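Local atomic coordinates of ATP-dependent DNA ligase (Mycobacterium tuberculosis, PDB entry 6NHX), a protein that seals breaks in double-stranded DNA at the expense of ATP, working with Ku in mycobacterial non-homologous end joining. Residues M31-R36 and G161-I166; S91-Q96 and S290-L295; W189-V194 and E275-E280. The protein carries 1 engineered substitution. All blocks are in the same frame, centred on the assembly; numbering follows the deposited sequence.

How the interactions relate
Interaction 1 is a buried contact of the nucleotidyltransferase domain, near the chain centre: a T-shaped tryptophan pair, one ring of it near the adenine, with methionine and isoleucine against the nucleotide. Interaction 2 is also buried but joins two domains: the short helix 92-96 of the ATP-binding domain meets strand 291-295 of the OB domain, through a side-chain amide, waters and an arginine that reaches the alpha phosphate. Interaction 3, only partly buried, is antiparallel pairing within the OB sheet. Salt bridges tie interaction 1 to the others, Asp33 to Arg293 and Glu163 to Arg277; interactions 2 and 3 are joined by pairing of strands 273-278 and 291-295 and by the Glu275-Arg293 salt bridge.

Interaction 1. Residues M31-R36 and G161-I166; sequences MWDGYR and GWEGVI. Engineered in segment 31-36: Met31 (natural residue Lys). With ATP (adenosine-5'-triphosphate), chain B.
Trp32 drives the edge of its six-membered ring into the face of Trp162, a T-shaped pair with ring centroids 4.7 Å apart and planes at 75°. Trp32 CZ3 makes the closest approach, standing over the middle of the indole at 3.4 Å from Trp162 CD2, although the two side chains run alongside each other in the same direction. Residues 31-34 are the KxDG motif of covalent nucleotidyltransferases, whose lysine takes the AMP from ATP in this family; here that lysine is replaced by the engineered Met31. Met31 has CG anti to the backbone N (chi1 176°) and turns at its thioether. This brings CE to 3.8 Å from Ile166 CD1 and lays SD against Glu163 CG. Ile166 CG1 in turn sits 3.5 Å from ATP C6, against the adenine. Met31 N donates to Gly164 O, and a water bridges Met31 O and Glu163 N. Next along the chain, Trp32 N gives an almost straight bond of 2.9 Å to ATP N7. Asp33 and Glu163 bring their carboxylates together with planes nearly parallel (17° apart), Asp33 OD2 lying 3.7 Å from Glu163 OE2. Both residues probably bind manganese, as in a nearly identical protein; here Arg293 pairs with Asp33 and Arg277 with Glu163. In this closed form, arginines from the OB domain would be expected to offset the negative charge of the likely metal site.

Interaction 2. Residues S91-Q96 and S290-L295; sequences SFSQMQ and SSWRGL. With ATP (adenosine-5'-triphosphate), chain B.
Gln96 NE2 donates to Leu295 O at 2.6 Å, from well above that carbonyl's plane. The other end of the same amide works in reverse: Gln96 OE1 accepts from Leu295 N at 3.0 Å, on a lone pair in the carbonyl plane. One side chain of the short helix thereby takes both polar backbone groups of a strand residue.

Phe92, whose chi1 of -177° sets its ring across from the backbone N, points a ring edge at the strand: Phe92 CE1 is 3.4 Å from Leu295 O, nearly in the ring plane. The helix belongs to the nucleotidyltransferase domain and the strand to the OB domain, so this is an interdomain seam of the closed ligase. The strand carries a classic beta bulge, two of its residues, Arg293 and Gly294, lying opposite the single Glu275.

From the bulge the side chain of Arg293 leaves the glutamine behind and extends to the nucleotide, its chain straight from CG to NE. Both its terminal nitrogens grip one oxygen of the alpha phosphate, ATP O2A, which lies in the guanidinium plane at its edge. The shorter of the two bonds, from Arg293 NH2 to ATP O2A, is 2.6 Å. Asp33 and Glu275 form salt bridges with the same guanidinium, which probably holds its rotation while it meets the phosphate.

Near the start of the helix, Ser91 is the N-cap and its OG accepts from Gln94 N. Ser93 CB packs 3.6 Å from Trp292 NE1, a buried nitrogen that has no hydrogen-bond partner in the model. Two waters join the segments, one between Ser93 N and Arg293 O, the other between Ser93 OG and Trp292 O.

Interaction 3. Residues W189-V194 and E275-E280; sequences WNTQEV and EVRYSE
Arg277 CD lies over the five-membered ring of Trp189 in a CH-pi contact, 3.8 Å from Trp189 CG, while the backbone of Tyr278 and Ser279 passes the indole edge. These residues stand at one end of two strands that are antiparallel neighbours in the sheet of the OB domain. Asn190 CB sits over one face of Tyr278, 3.5 Å from Tyr278 CE2 and offset toward the rim; the backbone of Thr191 and Gln192 comes to that ring's edge. Gln192 and Val276 form a hydrogen-bonded pair: Gln192 N reaches Val276 O at 2.8 Å, and Val276 N answers to Gln192 O. Thr191 and Arg277 are the adjoining non-hydrogen-bonded pair. On their side of the sheet, Thr191 CG2 touches Glu275 CG at 3.6 Å. The guanidinium of Arg277 goes on to Glu163 of the ATP-binding domain, and Glu275 pairs with Arg296 and Arg293. Past Tyr278, Asn190 ND2 donates to Ser279 O at 3.0 Å, with the acceptor close to the plane of the asparagine amide.

Interaction 1. Residues M31-R36 and G161-I166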
loop_
_atom_site.group_PDB
_atom_site.type_symbol
_atom_site.label_atom_id
_atom_site.label_comp_id
_atom_site.label_asym_id
_atom_site.label_seq_id
_atom_site.Cartn_x
_atom_site.Cartn_y
_atom_site.Cartn_z
ATOM N N MET A 31 -4.156 -8.731 0.374
ATOM C CA MET A 31 -3.279 -7.582 0.567
ATOM C C MET A 31 -3.936 -6.355 -0.062
ATOM O O MET A 31 -4.191 -6.341 -1.273
ATOM C CB MET A 31 -1.922 -7.837 -0.085
ATOM C CG MET A 31 -1.004 -6.628 -0.000
ATOM S SD MET A 31 0.497 -6.836 -0.976
ATOM C CE MET A 31 1.331 -8.107 -0.024
ATOM N N TRP A 32 -4.186 -5.330 0.756
ATOM C CA TRP A 32 -4.893 -4.114 0.343
ATOM C C TRP A 32 -3.904 -2.954 0.221
ATOM O O TRP A 32 -3.298 -2.550 1.222
ATOM C CB TRP A 32 -5.991 -3.752 1.351
ATOM C CG TRP A 32 -6.809 -4.929 1.813
ATOM C CD1 TRP A 32 -6.987 -5.352 3.111
ATOM C CD2 TRP A 32 -7.530 -5.850 0.985
ATOM N NE1 TRP A 32 -7.798 -6.473 3.136
ATOM C CE2 TRP A 32 -8.121 -6.811 1.841
ATOM C CE3 TRP A 32 -7.711 -5.975 -0.407
ATOM C CZ2 TRP A 32 -8.916 -7.856 1.355
ATOM C CZ3 TRP A 32 -8.494 -7.022 -0.887
ATOM C CH2 TRP A 32 -9.089 -7.948 -0.006
ATOM N N ASP A 33 -3.745 -2.405 -0.988
ATOM C CA ASP A 33 -2.892 -1.226 -1.151
ATOM C C ASP A 33 -3.596 0.003 -0.591
ATOM O O ASP A 33 -4.709 0.332 -1.006
ATOM C CB ASP A 33 -2.551 -0.992 -2.625
ATOM C CG ASP A 33 -1.281 -1.714 -3.062
ATOM O OD1 ASP A 33 -0.861 -2.650 -2.355
ATOM O OD2 ASP A 33 -0.697 -1.346 -4.112
ATOM N N GLY A 34 -2.967 0.672 0.361
ATOM C CA GLY A 34 -3.536 1.863 0.965
ATOM C C GLY A 34 -2.579 2.406 2.004
ATOM O O GLY A 34 -1.364 2.188 1.893
ATOM N N TYR A 35 -3.099 3.091 3.015
ATOM C CA TYR A 35 -2.293 3.578 4.124
ATOM C C TYR A 35 -2.725 2.850 5.392
ATOM O O TYR A 35 -3.923 2.761 5.686
ATOM C CB TYR A 35 -2.455 5.085 4.332
ATOM C CG TYR A 35 -1.837 5.981 3.290
ATOM C CD1 TYR A 35 -0.650 5.650 2.645
ATOM C CD2 TYR A 35 -2.437 7.178 2.969
ATOM C CE1 TYR A 35 -0.100 6.501 1.692
ATOM C CE2 TYR A 35 -1.901 8.026 2.032
ATOM C CZ TYR A 35 -0.740 7.690 1.393
ATOM O OH TYR A 35 -0.242 8.571 0.462
ATOM N N ARG A 36 -1.751 2.349 6.140
ATOM C CA ARG A 36 -2.028 1.636 7.380
ATOM C C ARG A 36 -2.505 2.603 8.452
ATOM O O ARG A 36 -1.902 3.658 8.670
ATOM C CB ARG A 36 -0.741 0.960 7.846
ATOM C CG ARG A 36 -0.941 0.042 9.032
ATOM C CD ARG A 36 -1.580 -1.264 8.612
ATOM N NE ARG A 36 -1.557 -2.255 9.680
ATOM C CZ ARG A 36 -0.541 -3.073 9.924
ATOM N NH1 ARG A 36 0.546 -3.032 9.168
ATOM N NH2 ARG A 36 -0.617 -3.940 10.921
ATOM N N GLY A 161 -8.072 -9.790 -8.737
ATOM C CA GLY A 161 -7.289 -8.621 -9.079
ATOM C C GLY A 161 -6.655 -7.923 -7.901
ATOM O O GLY A 161 -6.176 -6.789 -8.045
ATOM N N TRP A 162 -6.595 -8.573 -6.751
ATOM C CA TRP A 162 -5.965 -7.983 -5.587
ATOM C C TRP A 162 -4.442 -8.032 -5.710
ATOM O O TRP A 162 -3.889 -8.741 -6.554
ATOM C CB TRP A 162 -6.432 -8.714 -4.324
ATOM C CG TRP A 162 -7.921 -8.600 -4.103
ATOM C CD1 TRP A 162 -8.761 -7.664 -4.636
ATOM C CD2 TRP A 162 -8.733 -9.465 -3.307
ATOM N NE1 TRP A 162 -10.043 -7.884 -4.201
ATOM C CE2 TRP A 162 -10.051 -8.986 -3.388
ATOM C CE3 TRP A 162 -8.467 -10.586 -2.516
ATOM C CZ2 TRP A 162 -11.113 -9.602 -2.721
ATOM C CZ3 TRP A 162 -9.521 -11.197 -1.852
ATOM C CH2 TRP A 162 -10.824 -10.699 -1.954
ATOM N N GLU A 163 -3.761 -7.240 -4.874
ATOM C CA GLU A 163 -2.308 -7.099 -5.005
ATOM C C GLU A 163 -1.569 -8.357 -4.554
ATOM O O GLU A 163 -0.477 -8.654 -5.061
ATOM C CB GLU A 163 -1.819 -5.879 -4.217
ATOM C CG GLU A 163 -0.364 -5.473 -4.527
ATOM C CD GLU A 163 -0.186 -4.831 -5.910
ATOM O OE1 GLU A 163 0.902 -4.979 -6.508
ATOM O OE2 GLU A 163 -1.123 -4.183 -6.408
ATOM N N GLY A 164 -2.141 -9.117 -3.632
ATOM C CA GLY A 164 -1.438 -10.251 -3.064
ATOM C C GLY A 164 -2.196 -10.805 -1.876
ATOM O O GLY A 164 -3.417 -10.639 -1.765
ATOM N N VAL A 165 -1.450 -11.446 -0.991
ATOM C CA VAL A 165 -1.981 -12.111 0.195
ATOM C C VAL A 165 -1.078 -11.809 1.374
ATOM O O VAL A 165 0.142 -11.741 1.223
ATOM C CB VAL A 165 -2.110 -13.636 -0.035
ATOM C CG1 VAL A 165 -2.355 -14.402 1.241
ATOM C CG2 VAL A 165 -3.180 -13.948 -1.068
ATOM N N ILE A 166 -1.671 -11.642 2.550
ATOM C CA ILE A 166 -0.963 -11.688 3.826
ATOM C C ILE A 166 -1.415 -12.952 4.529
ATOM O O ILE A 166 -2.606 -13.099 4.843
ATOM C CB ILE A 166 -1.238 -10.473 4.731
ATOM C CG1 ILE A 166 -1.314 -9.170 3.923
ATOM C CG2 ILE A 166 -0.204 -10.439 5.881
ATOM C CD1 ILE A 166 0.032 -8.665 3.500
HETATM P PG ATP B . 6.125 -2.403 4.627
HETATM O O1G ATP B . 5.881 -3.874 4.899
HETATM O O2G ATP B . 7.352 -1.817 5.301
HETATM O O3G ATP B . 4.880 -1.561 4.838
HETATM P PB ATP B . 5.617 -1.813 1.805
HETATM O O1B ATP B . 6.466 -1.864 0.561
HETATM O O2B ATP B . 4.832 -0.570 2.163
HETATM O O3B ATP B . 6.515 -2.293 3.055
HETATM P PA ATP B . 4.327 -4.176 0.727
HETATM O O1A ATP B . 5.602 -4.948 0.569
HETATM O O2A ATP B . 3.568 -3.542 -0.409
HETATM O O3A ATP B . 4.593 -3.038 1.814
HETATM O "O5'" ATP B . 3.333 -5.012 1.694
HETATM C "C5'" ATP B . 1.959 -4.651 1.804
HETATM C "C4'" ATP B . 1.760 -3.516 2.813
HETATM O "O4'" ATP B . 0.355 -3.378 3.019
HETATM C "C3'" ATP B . 2.371 -3.791 4.171
HETATM O "O3'" ATP B . 2.610 -2.548 4.824
HETATM C "C2'" ATP B . 1.231 -4.481 4.865
HETATM O "O2'" ATP B . 1.337 -4.420 6.294
HETATM C "C1'" ATP B . 0.015 -3.710 4.363
HETATM N N9 ATP B . -1.186 -4.564 4.258
HETATM C C8 ATP B . -2.044 -4.615 3.208
HETATM N N7 ATP B . -3.064 -5.482 3.456
HETATM C C5 ATP B . -2.853 -5.970 4.693
HETATM C C6 ATP B . -3.530 -6.935 5.548
HETATM N N6 ATP B . -4.628 -7.566 5.120
HETATM N N1 ATP B . -3.000 -7.179 6.756
HETATM C C2 ATP B . -1.892 -6.572 7.199
HETATM N N3 ATP B . -1.207 -5.685 6.462
HETATM C C4 ATP B . -1.631 -5.374 5.216
HETATM O O HOH W 1 -5.678 -5.609 -3.406
#

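Interaction 2. Residues S91-Q96 and S290-L295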
loop_
_atom_site.group_PDB
_atom_site.type_symbol
_atom_site.label_atom_id
_atom_site.label_comp_id
_atom_site.label_asym_id
_atom_site.label_seq_id
_atom_site.Cartn_x
_atom_site.Cartn_y
_atom_site.Cartn_z
ATOM N N SER A 91 -6.515 1.036 -4.540
ATOM C CA SER A 91 -5.466 1.554 -5.417
ATOM C C SER A 91 -4.559 2.474 -4.623
ATOM O O SER A 91 -5.017 3.484 -4.079
ATOM C CB SER A 91 -6.080 2.348 -6.570
ATOM O OG SER A 91 -5.086 3.126 -7.235
ATOM N N PHE A 92 -3.274 2.152 -4.581
ATOM C CA PHE A 92 -2.350 3.009 -3.858
ATOM C C PHE A 92 -2.229 4.366 -4.530
ATOM O O PHE A 92 -2.229 5.396 -3.847
ATOM C CB PHE A 92 -0.987 2.325 -3.770
ATOM C CG PHE A 92 0.011 3.087 -2.978
ATOM C CD1 PHE A 92 1.208 3.473 -3.550
ATOM C CD2 PHE A 92 -0.250 3.416 -1.660
ATOM C CE1 PHE A 92 2.144 4.180 -2.811
ATOM C CE2 PHE A 92 0.677 4.128 -0.918
ATOM C CZ PHE A 92 1.872 4.511 -1.496
ATOM N N SER A 93 -2.128 4.392 -5.865
ATOM C CA SER A 93 -1.963 5.667 -6.556
ATOM C C SER A 93 -3.204 6.538 -6.399
ATOM O O SER A 93 -3.092 7.762 -6.280
ATOM C CB SER A 93 -1.601 5.464 -8.030
ATOM O OG SER A 93 -2.631 4.822 -8.755
ATOM N N GLN A 94 -4.402 5.937 -6.383
ATOM C CA GLN A 94 -5.587 6.759 -6.167
ATOM C C GLN A 94 -5.660 7.287 -4.743
ATOM O O GLN A 94 -6.139 8.406 -4.526
ATOM C CB GLN A 94 -6.864 6.022 -6.573
ATOM C CG GLN A 94 -6.867 5.717 -8.062
ATOM C CD GLN A 94 -8.218 5.320 -8.603
ATOM O OE1 GLN A 94 -9.256 5.759 -8.110
ATOM N NE2 GLN A 94 -8.211 4.487 -9.637
ATOM N N MET A 95 -5.188 6.512 -3.769
ATOM C CA MET A 95 -5.057 7.029 -2.415
ATOM C C MET A 95 -4.051 8.174 -2.360
ATOM O O MET A 95 -4.340 9.249 -1.820
ATOM C CB MET A 95 -4.659 5.904 -1.461
ATOM C CG MET A 95 -4.232 6.395 -0.098
ATOM S SD MET A 95 -5.536 7.270 0.785
ATOM C CE MET A 95 -6.646 5.939 1.165
ATOM N N GLN A 96 -2.867 7.970 -2.942
ATOM C CA GLN A 96 -1.826 8.989 -2.915
ATOM C C GLN A 96 -2.258 10.273 -3.606
ATOM O O GLN A 96 -1.801 11.362 -3.238
ATOM C CB GLN A 96 -0.588 8.427 -3.611
ATOM C CG GLN A 96 0.646 8.463 -2.784
ATOM C CD GLN A 96 1.853 7.936 -3.528
ATOM O OE1 GLN A 96 1.813 7.704 -4.744
ATOM N NE2 GLN A 96 2.923 7.719 -2.794
ATOM N N SER A 290 5.244 -3.166 -17.589
ATOM C CA SER A 290 5.351 -2.331 -16.408
ATOM C C SER A 290 4.001 -1.716 -16.065
ATOM O O SER A 290 3.158 -1.476 -16.936
ATOM C CB SER A 290 6.390 -1.229 -16.632
ATOM O OG SER A 290 6.028 -0.410 -17.735
ATOM N N SER A 291 3.787 -1.477 -14.774
ATOM C CA SER A 291 2.627 -0.715 -14.349
ATOM C C SER A 291 2.994 0.079 -13.108
ATOM O O SER A 291 3.847 -0.329 -12.315
ATOM C CB SER A 291 1.394 -1.595 -14.090
ATOM O OG SER A 291 1.618 -2.512 -13.035
ATOM N N TRP A 292 2.319 1.204 -12.948
ATOM C CA TRP A 292 2.598 2.174 -11.901
ATOM C C TRP A 292 1.961 1.720 -10.595
ATOM O O TRP A 292 0.741 1.540 -10.523
ATOM C CB TRP A 292 1.957 3.483 -12.357
ATOM C CG TRP A 292 2.006 4.620 -11.396
ATOM C CD1 TRP A 292 0.947 5.194 -10.749
ATOM C CD2 TRP A 292 3.159 5.372 -11.025
ATOM N NE1 TRP A 292 1.380 6.240 -9.972
ATOM C CE2 TRP A 292 2.735 6.371 -10.124
ATOM C CE3 TRP A 292 4.514 5.288 -11.349
ATOM C CZ2 TRP A 292 3.617 7.281 -9.550
ATOM C CZ3 TRP A 292 5.389 6.193 -10.774
ATOM C CH2 TRP A 292 4.936 7.176 -9.885
ATOM N N ARG A 293 2.771 1.525 -9.555
ATOM C CA ARG A 293 2.163 1.365 -8.238
ATOM C C ARG A 293 1.989 2.706 -7.537
ATOM O O ARG A 293 0.880 3.034 -7.103
ATOM C CB ARG A 293 2.931 0.354 -7.380
ATOM C CG ARG A 293 2.090 -0.211 -6.245
ATOM C CD ARG A 293 2.960 -0.835 -5.172
ATOM N NE ARG A 293 2.162 -1.563 -4.190
ATOM C CZ ARG A 293 2.664 -2.132 -3.101
ATOM N NH1 ARG A 293 3.967 -2.052 -2.844
ATOM N NH2 ARG A 293 1.865 -2.787 -2.270
ATOM N N GLY A 294 3.046 3.497 -7.435
ATOM C CA GLY A 294 2.947 4.836 -6.889
ATOM C C GLY A 294 4.305 5.362 -6.472
ATOM O O GLY A 294 5.327 4.696 -6.615
ATOM N N LEU A 295 4.297 6.595 -5.971
ATOM C CA LEU A 295 5.502 7.189 -5.404
ATOM C C LEU A 295 5.828 6.546 -4.063
ATOM O O LEU A 295 4.940 6.099 -3.330
ATOM C CB LEU A 295 5.323 8.694 -5.220
ATOM C CG LEU A 295 5.129 9.527 -6.492
ATOM C CD1 LEU A 295 4.977 10.993 -6.138
ATOM C CD2 LEU A 295 6.335 9.342 -7.390
HETATM P PG ATP B . 6.125 -2.403 4.627
HETATM O O1G ATP B . 5.881 -3.874 4.899
HETATM O O2G ATP B . 7.352 -1.817 5.301
HETATM O O3G ATP B . 4.880 -1.561 4.838
HETATM P PB ATP B . 5.617 -1.813 1.805
HETATM O O1B ATP B . 6.466 -1.864 0.561
HETATM O O2B ATP B . 4.832 -0.570 2.163
HETATM O O3B ATP B . 6.515 -2.293 3.055
HETATM P PA ATP B . 4.327 -4.176 0.727
HETATM O O1A ATP B . 5.602 -4.948 0.569
HETATM O O2A ATP B . 3.568 -3.542 -0.409
HETATM O O3A ATP B . 4.593 -3.038 1.814
HETATM O "O5'" ATP B . 3.333 -5.012 1.694
HETATM C "C5'" ATP B . 1.959 -4.651 1.804
HETATM C "C4'" ATP B . 1.760 -3.516 2.813
HETATM O "O4'" ATP B . 0.355 -3.378 3.019
HETATM C "C3'" ATP B . 2.371 -3.791 4.171
HETATM O "O3'" ATP B . 2.610 -2.548 4.824
HETATM C "C2'" ATP B . 1.231 -4.481 4.865
HETATM O "O2'" ATP B . 1.337 -4.420 6.294
HETATM C "C1'" ATP B . 0.015 -3.710 4.363
HETATM N N9 ATP B . -1.186 -4.564 4.258
HETATM C C8 ATP B . -2.044 -4.615 3.208
HETATM N N7 ATP B . -3.064 -5.482 3.456
HETATM C C5 ATP B . -2.853 -5.970 4.693
HETATM C C6 ATP B . -3.530 -6.935 5.548
HETATM N N6 ATP B . -4.628 -7.566 5.120
HETATM N N1 ATP B . -3.000 -7.179 6.756
HETATM C C2 ATP B . -1.892 -6.572 7.199
HETATM N N3 ATP B . -1.207 -5.685 6.462
HETATM C C4 ATP B . -1.631 -5.374 5.216
HETATM O O HOH W 2 -1.470 1.916 -7.481
HETATM O O HOH W 3 -1.857 2.546 -10.240
#

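Interaction 3. Residues W189-V194 and E275-E280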
loop_
_atom_site.group_PDB
_atom_site.type_symbol
_atom_site.label_atom_id
_atom_site.label_comp_id
_atom_site.label_asym_id
_atom_site.label_seq_id
_atom_site.Cartn_x
_atom_site.Cartn_y
_atom_site.Cartn_z
ATOM N N TRP A 189 2.754 -9.741 -8.489
ATOM C CA TRP A 189 3.685 -9.143 -9.437
ATOM C C TRP A 189 5.041 -8.908 -8.800
ATOM O O TRP A 189 5.133 -8.429 -7.666
ATOM C CB TRP A 189 3.167 -7.789 -9.920
ATOM C CG TRP A 189 2.050 -7.854 -10.901
ATOM C CD1 TRP A 189 0.712 -7.921 -10.620
ATOM C CD2 TRP A 189 2.165 -7.854 -12.327
ATOM N NE1 TRP A 189 -0.012 -7.959 -11.794
ATOM C CE2 TRP A 189 0.859 -7.921 -12.854
ATOM C CE3 TRP A 189 3.252 -7.798 -13.213
ATOM C CZ2 TRP A 189 0.608 -7.939 -14.220
ATOM C CZ3 TRP A 189 2.999 -7.814 -14.574
ATOM C CH2 TRP A 189 1.685 -7.885 -15.063
ATOM N N ASN A 190 6.096 -9.208 -9.563
ATOM C CA ASN A 190 7.401 -8.646 -9.256
ATOM C C ASN A 190 7.278 -7.130 -9.208
ATOM O O ASN A 190 6.588 -6.526 -10.035
ATOM C CB ASN A 190 8.386 -8.987 -10.372
ATOM C CG ASN A 190 8.731 -10.447 -10.421
ATOM O OD1 ASN A 190 8.769 -11.126 -9.395
ATOM N ND2 ASN A 190 8.990 -10.946 -11.625
ATOM N N THR A 191 7.947 -6.516 -8.236
ATOM C CA THR A 191 7.968 -5.066 -8.086
ATOM C C THR A 191 9.411 -4.578 -8.054
ATOM O O THR A 191 10.319 -5.289 -7.611
ATOM C CB THR A 191 7.182 -4.643 -6.833
ATOM O OG1 THR A 191 5.816 -5.059 -6.984
ATOM C CG2 THR A 191 7.212 -3.139 -6.631
ATOM N N GLN A 192 9.631 -3.380 -8.594
ATOM C CA GLN A 192 10.964 -2.796 -8.659
ATOM C C GLN A 192 10.855 -1.324 -8.292
ATOM O O GLN A 192 9.984 -0.621 -8.813
ATOM C CB GLN A 192 11.535 -2.942 -10.075
ATOM C CG GLN A 192 12.889 -2.267 -10.306
ATOM C CD GLN A 192 13.987 -2.853 -9.447
ATOM O OE1 GLN A 192 14.209 -4.072 -9.451
ATOM N NE2 GLN A 192 14.689 -1.992 -8.701
ATOM N N GLU A 193 11.719 -0.872 -7.384
ATOM C CA GLU A 193 11.886 0.547 -7.133
ATOM C C GLU A 193 12.680 1.173 -8.270
ATOM O O GLU A 193 13.675 0.609 -8.760
ATOM C CB GLU A 193 12.617 0.769 -5.811
ATOM C CG GLU A 193 11.826 0.266 -4.615
ATOM C CD GLU A 193 12.677 0.116 -3.377
ATOM O OE1 GLU A 193 13.847 0.552 -3.387
ATOM O OE2 GLU A 193 12.167 -0.447 -2.386
ATOM N N VAL A 194 12.241 2.359 -8.685
ATOM C CA VAL A 194 12.893 3.101 -9.758
ATOM C C VAL A 194 12.967 4.565 -9.358
ATOM O O VAL A 194 12.244 5.024 -8.475
ATOM C CB VAL A 194 12.168 2.957 -11.116
ATOM C CG1 VAL A 194 12.176 1.509 -11.601
ATOM C CG2 VAL A 194 10.749 3.489 -11.009
ATOM N N GLU A 275 7.555 2.944 -7.240
ATOM C CA GLU A 275 7.511 1.498 -7.363
ATOM C C GLU A 275 6.691 1.138 -8.584
ATOM O O GLU A 275 5.612 1.707 -8.801
ATOM C CB GLU A 275 6.887 0.862 -6.124
ATOM C CG GLU A 275 7.886 0.146 -5.252
ATOM C CD GLU A 275 7.252 -0.413 -4.004
ATOM O OE1 GLU A 275 7.920 -1.196 -3.299
ATOM O OE2 GLU A 275 6.085 -0.069 -3.728
ATOM N N VAL A 276 7.208 0.216 -9.385
ATOM C CA VAL A 276 6.465 -0.290 -10.525
ATOM C C VAL A 276 6.425 -1.811 -10.470
ATOM O O VAL A 276 7.316 -2.463 -9.913
ATOM C CB VAL A 276 7.050 0.217 -11.857
ATOM C CG1 VAL A 276 7.041 1.753 -11.888
ATOM C CG2 VAL A 276 8.441 -0.301 -12.041
ATOM N N ARG A 277 5.370 -2.373 -11.035
ATOM C CA ARG A 277 5.273 -3.804 -11.258
ATOM C C ARG A 277 5.820 -4.114 -12.640
ATOM O O ARG A 277 5.819 -3.267 -13.528
ATOM C CB ARG A 277 3.814 -4.236 -11.212
ATOM C CG ARG A 277 3.067 -3.804 -9.949
ATOM C CD ARG A 277 1.618 -4.225 -10.028
ATOM N NE ARG A 277 0.791 -3.535 -9.044
ATOM C CZ ARG A 277 0.208 -2.367 -9.262
ATOM N NH1 ARG A 277 0.353 -1.747 -10.431
ATOM N NH2 ARG A 277 -0.523 -1.822 -8.306
ATOM N N TYR A 278 6.296 -5.342 -12.818
ATOM C CA TYR A 278 6.845 -5.732 -14.107
ATOM C C TYR A 278 6.807 -7.246 -14.190
ATOM O O TYR A 278 6.737 -7.942 -13.172
ATOM C CB TYR A 278 8.282 -5.206 -14.295
ATOM C CG TYR A 278 9.289 -5.912 -13.420
ATOM C CD1 TYR A 278 10.074 -6.945 -13.920
ATOM C CD2 TYR A 278 9.448 -5.558 -12.084
ATOM C CE1 TYR A 278 10.976 -7.596 -13.122
ATOM C CE2 TYR A 278 10.352 -6.210 -11.273
ATOM C CZ TYR A 278 11.114 -7.229 -11.797
ATOM O OH TYR A 278 12.013 -7.878 -10.987
ATOM N N SER A 279 6.880 -7.753 -15.422
ATOM C CA SER A 279 6.964 -9.195 -15.610
ATOM C C SER A 279 8.410 -9.654 -15.511
ATOM O O SER A 279 8.776 -10.416 -14.610
ATOM C CB SER A 279 6.353 -9.595 -16.956
ATOM O OG SER A 279 6.951 -8.871 -18.013
ATOM N N GLU A 280 9.255 -9.176 -16.419
ATOM C CA GLU A 280 10.662 -9.549 -16.443
ATOM C C GLU A 280 11.461 -8.372 -16.980
ATOM O O GLU A 280 10.919 -7.469 -17.620
ATOM C CB GLU A 280 10.927 -10.771 -17.343
ATOM C CG GLU A 280 10.137 -12.030 -17.003
ATOM C CD GLU A 280 10.520 -12.629 -15.657
ATOM O OE1 GLU A 280 11.632 -12.338 -15.165
ATOM O OE2 GLU A 280 9.705 -13.389 -15.090
HETATM O O HOH W 4 5.644 -10.259 -12.169
HETATM O O HOH W 5 12.363 -6.424 -8.838
#